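PDB 5THE: piwi domain-containing protein from Vanderwaltozyma polyspora, which probably binds RNA as an Argonaute, its crystallised C-terminal lobe including the Piwi domain with its RNase H-like fold. Local coordinates for residues E311-G317 against I357-I362; N254-I258 against Y467-I471. All coordinates share one frame; numbering follows the deposited sequence.

Contact 1: residues E311-G317 against I357-I362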
loop_
_atom_site.group_PDB
_atom_site.type_symbol
_atom_site.label_atom_id
_atom_site.label_comp_id
_atom_site.label_asym_id
_atom_site.label_seq_id
_atom_site.Cartn_x
_atom_site.Cartn_y
_atom_site.Cartn_z
ATOM N N GLU A 311 11.549 -15.342 -8.432
ATOM C CA GLU A 311 10.195 -14.798 -8.464
ATOM C C GLU A 311 9.250 -15.465 -7.473
ATOM O O GLU A 311 8.332 -14.804 -6.975
ATOM C CB GLU A 311 9.606 -14.926 -9.869
ATOM C CG GLU A 311 10.447 -14.310 -10.971
ATOM C CD GLU A 311 9.671 -14.154 -12.267
ATOM O OE1 GLU A 311 8.942 -13.147 -12.411
ATOM O OE2 GLU A 311 9.775 -15.051 -13.132
ATOM N N ILE A 312 9.439 -16.746 -7.168
ATOM C CA ILE A 312 8.530 -17.469 -6.282
ATOM C C ILE A 312 8.970 -17.256 -4.840
ATOM O O ILE A 312 10.152 -17.429 -4.505
ATOM C CB ILE A 312 8.484 -18.967 -6.634
ATOM C CG1 ILE A 312 8.011 -19.167 -8.072
ATOM C CG2 ILE A 312 7.575 -19.709 -5.682
ATOM C CD1 ILE A 312 6.693 -18.500 -8.373
ATOM N N ILE A 313 8.026 -16.851 -3.990
ATOM C CA ILE A 313 8.304 -16.657 -2.570
ATOM C C ILE A 313 8.206 -18.005 -1.873
ATOM O O ILE A 313 7.140 -18.373 -1.359
ATOM C CB ILE A 313 7.338 -15.654 -1.908
ATOM C CG1 ILE A 313 7.102 -14.428 -2.790
ATOM C CG2 ILE A 313 7.881 -15.246 -0.573
ATOM C CD1 ILE A 313 5.910 -13.536 -2.322
ATOM N N THR A 314 9.329 -18.727 -1.829
ATOM C CA THR A 314 9.330 -20.116 -1.376
ATOM C C THR A 314 8.777 -20.262 0.031
ATOM O O THR A 314 8.036 -21.207 0.322
ATOM C CB THR A 314 10.747 -20.684 -1.424
ATOM O OG1 THR A 314 11.284 -20.497 -2.733
ATOM C CG2 THR A 314 10.727 -22.170 -1.096
ATOM N N ASN A 315 9.148 -19.362 0.927
ATOM C CA ASN A 315 8.760 -19.474 2.320
ATOM C C ASN A 315 7.824 -18.335 2.714
ATOM O O ASN A 315 7.921 -17.782 3.811
ATOM C CB ASN A 315 9.996 -19.524 3.217
ATOM C CG ASN A 315 9.739 -20.251 4.535
ATOM O OD1 ASN A 315 8.696 -20.896 4.719
ATOM N ND2 ASN A 315 10.694 -20.148 5.462
ATOM N N VAL A 316 6.891 -17.985 1.816
ATOM C CA VAL A 316 5.930 -16.924 2.115
ATOM C C VAL A 316 5.165 -17.262 3.392
ATOM O O VAL A 316 4.880 -16.384 4.216
ATOM C CB VAL A 316 4.992 -16.683 0.910
ATOM C CG1 VAL A 316 4.056 -17.892 0.639
ATOM C CG2 VAL A 316 4.170 -15.411 1.110
ATOM N N GLY A 317 4.888 -18.551 3.604
ATOM C CA GLY A 317 4.135 -18.959 4.767
ATOM C C GLY A 317 4.808 -18.593 6.072
ATOM O O GLY A 317 4.132 -18.379 7.080
ATOM N N ILE A 357 3.521 -23.753 -4.757
ATOM C CA ILE A 357 4.520 -23.410 -3.756
ATOM C C ILE A 357 3.967 -22.436 -2.733
ATOM O O ILE A 357 3.992 -22.708 -1.531
ATOM C CB ILE A 357 5.807 -22.856 -4.406
ATOM C CG1 ILE A 357 6.374 -23.848 -5.426
ATOM C CG2 ILE A 357 6.830 -22.509 -3.305
ATOM C CD1 ILE A 357 6.675 -25.196 -4.824
ATOM N N GLU A 358 3.504 -21.270 -3.186
ATOM C CA GLU A 358 3.152 -20.199 -2.261
ATOM C C GLU A 358 1.821 -20.463 -1.568
ATOM O O GLU A 358 1.728 -20.347 -0.345
ATOM C CB GLU A 358 3.127 -18.852 -2.994
ATOM C CG GLU A 358 4.479 -18.416 -3.528
ATOM C CD GLU A 358 4.432 -17.079 -4.273
ATOM O OE1 GLU A 358 5.375 -16.801 -5.050
ATOM O OE2 GLU A 358 3.460 -16.303 -4.084
ATOM N N VAL A 359 0.773 -20.833 -2.314
ATOM C CA VAL A 359 -0.497 -21.126 -1.647
ATOM C C VAL A 359 -0.334 -22.316 -0.700
ATOM O O VAL A 359 -0.785 -22.278 0.453
ATOM C CB VAL A 359 -1.627 -21.361 -2.671
ATOM C CG1 VAL A 359 -2.913 -21.792 -1.956
ATOM C CG2 VAL A 359 -1.880 -20.111 -3.494
ATOM N N LYS A 360 0.348 -23.374 -1.158
ATOM C CA LYS A 360 0.657 -24.506 -0.284
ATOM C C LYS A 360 1.455 -24.067 0.938
ATOM O O LYS A 360 1.212 -24.543 2.052
ATOM C CB LYS A 360 1.437 -25.577 -1.052
ATOM C CG LYS A 360 1.879 -26.766 -0.182
ATOM C CD LYS A 360 2.742 -27.762 -0.969
ATOM C CE LYS A 360 3.488 -28.695 -0.020
ATOM N NZ LYS A 360 3.990 -29.925 -0.675
ATOM N N SER A 361 2.417 -23.165 0.752
ATOM C CA SER A 361 3.176 -22.682 1.897
ATOM C C SER A 361 2.275 -21.964 2.893
ATOM O O SER A 361 2.436 -22.116 4.109
ATOM C CB SER A 361 4.299 -21.764 1.430
ATOM O OG SER A 361 4.926 -21.164 2.548
ATOM N N ILE A 362 1.314 -21.182 2.398
ATOM C CA ILE A 362 0.388 -20.495 3.293
ATOM C C ILE A 362 -0.435 -21.505 4.084
ATOM O O ILE A 362 -0.562 -21.401 5.308
ATOM C CB ILE A 362 -0.512 -19.528 2.499
ATOM C CG1 ILE A 362 0.322 -18.353 1.979
ATOM C CG2 ILE A 362 -1.662 -19.030 3.362
ATOM C CD1 ILE A 362 -0.431 -17.436 1.033
HETATM O O HOH W 1 6.406 -23.035 4.057
#

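Contact 2: residues N254-I258 against Y467-I471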
loop_
_atom_site.group_PDB
_atom_site.type_symbol
_atom_site.label_atom_id
_atom_site.label_comp_id
_atom_site.label_asym_id
_atom_site.label_seq_id
_atom_site.Cartn_x
_atom_site.Cartn_y
_atom_site.Cartn_z
ATOM N N ASN A 254 -18.070 -2.981 3.650
ATOM C CA ASN A 254 -17.125 -3.892 4.295
ATOM C C ASN A 254 -17.715 -5.278 4.534
ATOM O O ASN A 254 -16.951 -6.238 4.702
ATOM C CB ASN A 254 -16.628 -3.298 5.615
ATOM C CG ASN A 254 -15.682 -2.135 5.412
ATOM O OD1 ASN A 254 -14.938 -2.087 4.426
ATOM N ND2 ASN A 254 -15.697 -1.191 6.349
ATOM N N LYS A 255 -19.044 -5.405 4.548
ATOM C CA LYS A 255 -19.670 -6.717 4.711
ATOM C C LYS A 255 -19.184 -7.696 3.652
ATOM O O LYS A 255 -19.065 -8.899 3.918
ATOM C CB LYS A 255 -21.197 -6.588 4.645
ATOM C CG LYS A 255 -21.793 -5.876 5.839
ATOM C CD LYS A 255 -23.274 -5.678 5.689
ATOM C CE LYS A 255 -23.866 -5.068 6.949
ATOM N NZ LYS A 255 -25.233 -4.538 6.691
ATOM N N LEU A 256 -18.883 -7.192 2.458
ATOM C CA LEU A 256 -18.345 -8.032 1.401
ATOM C C LEU A 256 -17.112 -8.793 1.858
ATOM O O LEU A 256 -16.857 -9.906 1.394
ATOM C CB LEU A 256 -18.007 -7.161 0.195
ATOM C CG LEU A 256 -18.046 -7.864 -1.154
ATOM C CD1 LEU A 256 -19.469 -8.270 -1.506
ATOM C CD2 LEU A 256 -17.459 -6.937 -2.199
ATOM N N LEU A 257 -16.332 -8.213 2.766
ATOM C CA LEU A 257 -15.099 -8.834 3.225
ATOM C C LEU A 257 -15.237 -9.419 4.623
ATOM O O LEU A 257 -14.236 -9.566 5.331
ATOM C CB LEU A 257 -13.955 -7.821 3.165
ATOM C CG LEU A 257 -13.425 -7.561 1.744
ATOM C CD1 LEU A 257 -12.503 -6.362 1.705
ATOM C CD2 LEU A 257 -12.705 -8.805 1.245
ATOM N N ILE A 258 -16.458 -9.752 5.040
ATOM C CA ILE A 258 -16.702 -10.370 6.338
ATOM C C ILE A 258 -17.311 -11.745 6.110
ATOM O O ILE A 258 -18.275 -11.896 5.349
ATOM C CB ILE A 258 -17.599 -9.489 7.227
ATOM C CG1 ILE A 258 -16.829 -8.212 7.605
ATOM C CG2 ILE A 258 -18.037 -10.239 8.502
ATOM C CD1 ILE A 258 -17.622 -7.255 8.450
ATOM N N TYR A 467 -18.352 -11.284 -7.207
ATOM C CA TYR A 467 -17.788 -11.103 -5.878
ATOM C C TYR A 467 -16.319 -10.680 -5.955
ATOM O O TYR A 467 -15.903 -9.688 -5.336
ATOM C CB TYR A 467 -17.944 -12.396 -5.073
ATOM C CG TYR A 467 -17.225 -12.374 -3.743
ATOM C CD1 TYR A 467 -17.722 -11.622 -2.686
ATOM C CD2 TYR A 467 -16.043 -13.084 -3.550
ATOM C CE1 TYR A 467 -17.076 -11.571 -1.473
ATOM C CE2 TYR A 467 -15.384 -13.042 -2.325
ATOM C CZ TYR A 467 -15.928 -12.294 -1.287
ATOM O OH TYR A 467 -15.302 -12.206 -0.064
ATOM N N LEU A 468 -15.525 -11.400 -6.754
ATOM C CA LEU A 468 -14.106 -11.067 -6.832
ATOM C C LEU A 468 -13.894 -9.705 -7.476
ATOM O O LEU A 468 -13.004 -8.954 -7.065
ATOM C CB LEU A 468 -13.341 -12.141 -7.604
ATOM C CG LEU A 468 -13.212 -13.507 -6.933
ATOM C CD1 LEU A 468 -12.264 -14.364 -7.752
ATOM C CD2 LEU A 468 -12.728 -13.367 -5.495
ATOM N N GLN A 469 -14.695 -9.369 -8.493
ATOM C CA GLN A 469 -14.489 -8.085 -9.154
ATOM C C GLN A 469 -14.909 -6.940 -8.256
ATOM O O GLN A 469 -14.301 -5.864 -8.296
ATOM C CB GLN A 469 -15.238 -8.040 -10.492
ATOM C CG GLN A 469 -14.589 -8.964 -11.522
ATOM C CD GLN A 469 -15.475 -9.288 -12.720
ATOM O OE1 GLN A 469 -16.515 -8.697 -12.916
ATOM N NE2 GLN A 469 -15.062 -10.245 -13.507
ATOM N N GLU A 470 -15.929 -7.157 -7.423
ATOM C CA GLU A 470 -16.344 -6.091 -6.530
ATOM C C GLU A 470 -15.295 -5.859 -5.449
ATOM O O GLU A 470 -14.964 -4.712 -5.135
ATOM C CB GLU A 470 -17.709 -6.425 -5.915
ATOM C CG GLU A 470 -18.331 -5.260 -5.149
ATOM C CD GLU A 470 -19.705 -5.564 -4.614
ATOM O OE1 GLU A 470 -20.227 -6.680 -4.831
ATOM O OE2 GLU A 470 -20.266 -4.661 -3.968
ATOM N N ILE A 471 -14.767 -6.945 -4.882
ATOM C CA ILE A 471 -13.695 -6.861 -3.891
ATOM C C ILE A 471 -12.478 -6.143 -4.460
ATOM O O ILE A 471 -11.925 -5.226 -3.839
ATOM C CB ILE A 471 -13.321 -8.274 -3.419
ATOM C CG1 ILE A 471 -14.338 -8.781 -2.417
ATOM C CG2 ILE A 471 -11.901 -8.326 -2.875
ATOM C CD1 ILE A 471 -13.867 -10.042 -1.843
#

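Contact 1: residues E311-G317 against I357-I362
The carboxylate of E358 takes the backbone N-H of I313: N lies 2.9 Å from OE1, with a nearly straight N-H...O angle of 166°. The N-H arrives from above the carboxylate plane, 47° out of it. CG lies beside the backbone N (chi1 -65°) and the chain beyond is extended, which carries the acid off the helix and across the loop. The same OE1 forms a salt bridge with R343, which also binds the carbonyl of E311, while Y341 OH bonds OE2. Near the other end of the interface S361 OG receives the N-H of G317 at 2.8 Å, a clearly bent bond. A water 2.8 Å from S361 OG donates to N315 OD1, adding a water-mediated link beside the direct S361 bond.

Around these bonds the packing is largely aliphatic. I312 CG2 meets I357 CG2 at 3.7 Å, the two side chains crossing at about a right angle. V316 sets a methyl against backbone, CG1 3.5 Å from E358 O, with I362 CG1 beyond. At G317 the backbones approach so closely that a CB would clash with S361 O. A type I turn from I313 to V316 brings the chain round between the N-H groups held by E358 and S361. Were E358 an alanine, I313 N and Y341 OH would probably lose a partner and R343 a counter-charge. In the RNase H-like Piwi domain, helix 351-373 thus holds the loop between strand 300-305 and helix 320-329 largely through backbone N-H groups, and the buried carboxylate is probably kept ionised by the arginine beside it.

Contact 2: residues N254-I258 against Y467-I471
L256 is the principal bump of this interface, its isobutyl group filling a hollow between Y467, E470 and I471 on about one turn of helix 465-475. A chi1 of -153° swings CG away from the backbone N toward the helix, and chi2 then turns CD2 to E470 and I471 and CD1 toward the carboxylate. CD2 meets E470 CG at 3.5 Å and I471 CG1 at 3.6 Å, so the methylene part of a glutamate serves as apolar surface. CG rests 3.8 Å from Y467 CE1, the leucine and tyrosine lying side by side but running in opposite senses. CD1 lies beside the E470 carboxylate, whose OE1 makes a long, weak ion pair with K14.

A second, smaller bump is L257, whose CD2 presses on I471 CD1 at 3.5 Å. I471 is therefore shared by both leucines, and its CG1 also sits 4.0 Å above one face of the Y467 ring, offset toward the rim. The tyrosine closes the hollow with a polar edge: its OH donates to L256 O at 3.1 Å, the C=O...donor angle of 160° placing the donor almost in line with the carbonyl bond, and that oxygen lies in the ring plane at the edge.

M340 of strand 339-344 touches both Y467 and I471, while L257 packs on I266 and V268 of strand 264-274. The loop after helix 251-254 and helix 465-475 are thus joined over strands of the Piwi domain. Chemically, cohesion comes from close-fitting aliphatic surface, and the single hydrogen bond across the segments probably fixes where the loop sits against the tyrosine.

In the fold
Both contacts lie within the Piwi domain and each sets a loop against a helix, but they use separate helices, 351-373 in contact 1 and 465-475 in contact 2. Their centres are 24 Å apart and they do not touch; side chains from both pack on strands 264-274 and 339-344, so the same strands link them. Each is partly buried. Contact 1 buries 407 Å² and depends on a buried acid, backbone donors and a water, with exposed T314 and N315 at its margin. Contact 2 buries 262 Å², mostly aliphatic, and has no exposed residue among those touching. The bound nucleic acid is about 18 Å and 14 Å from their nearest atoms, respectively.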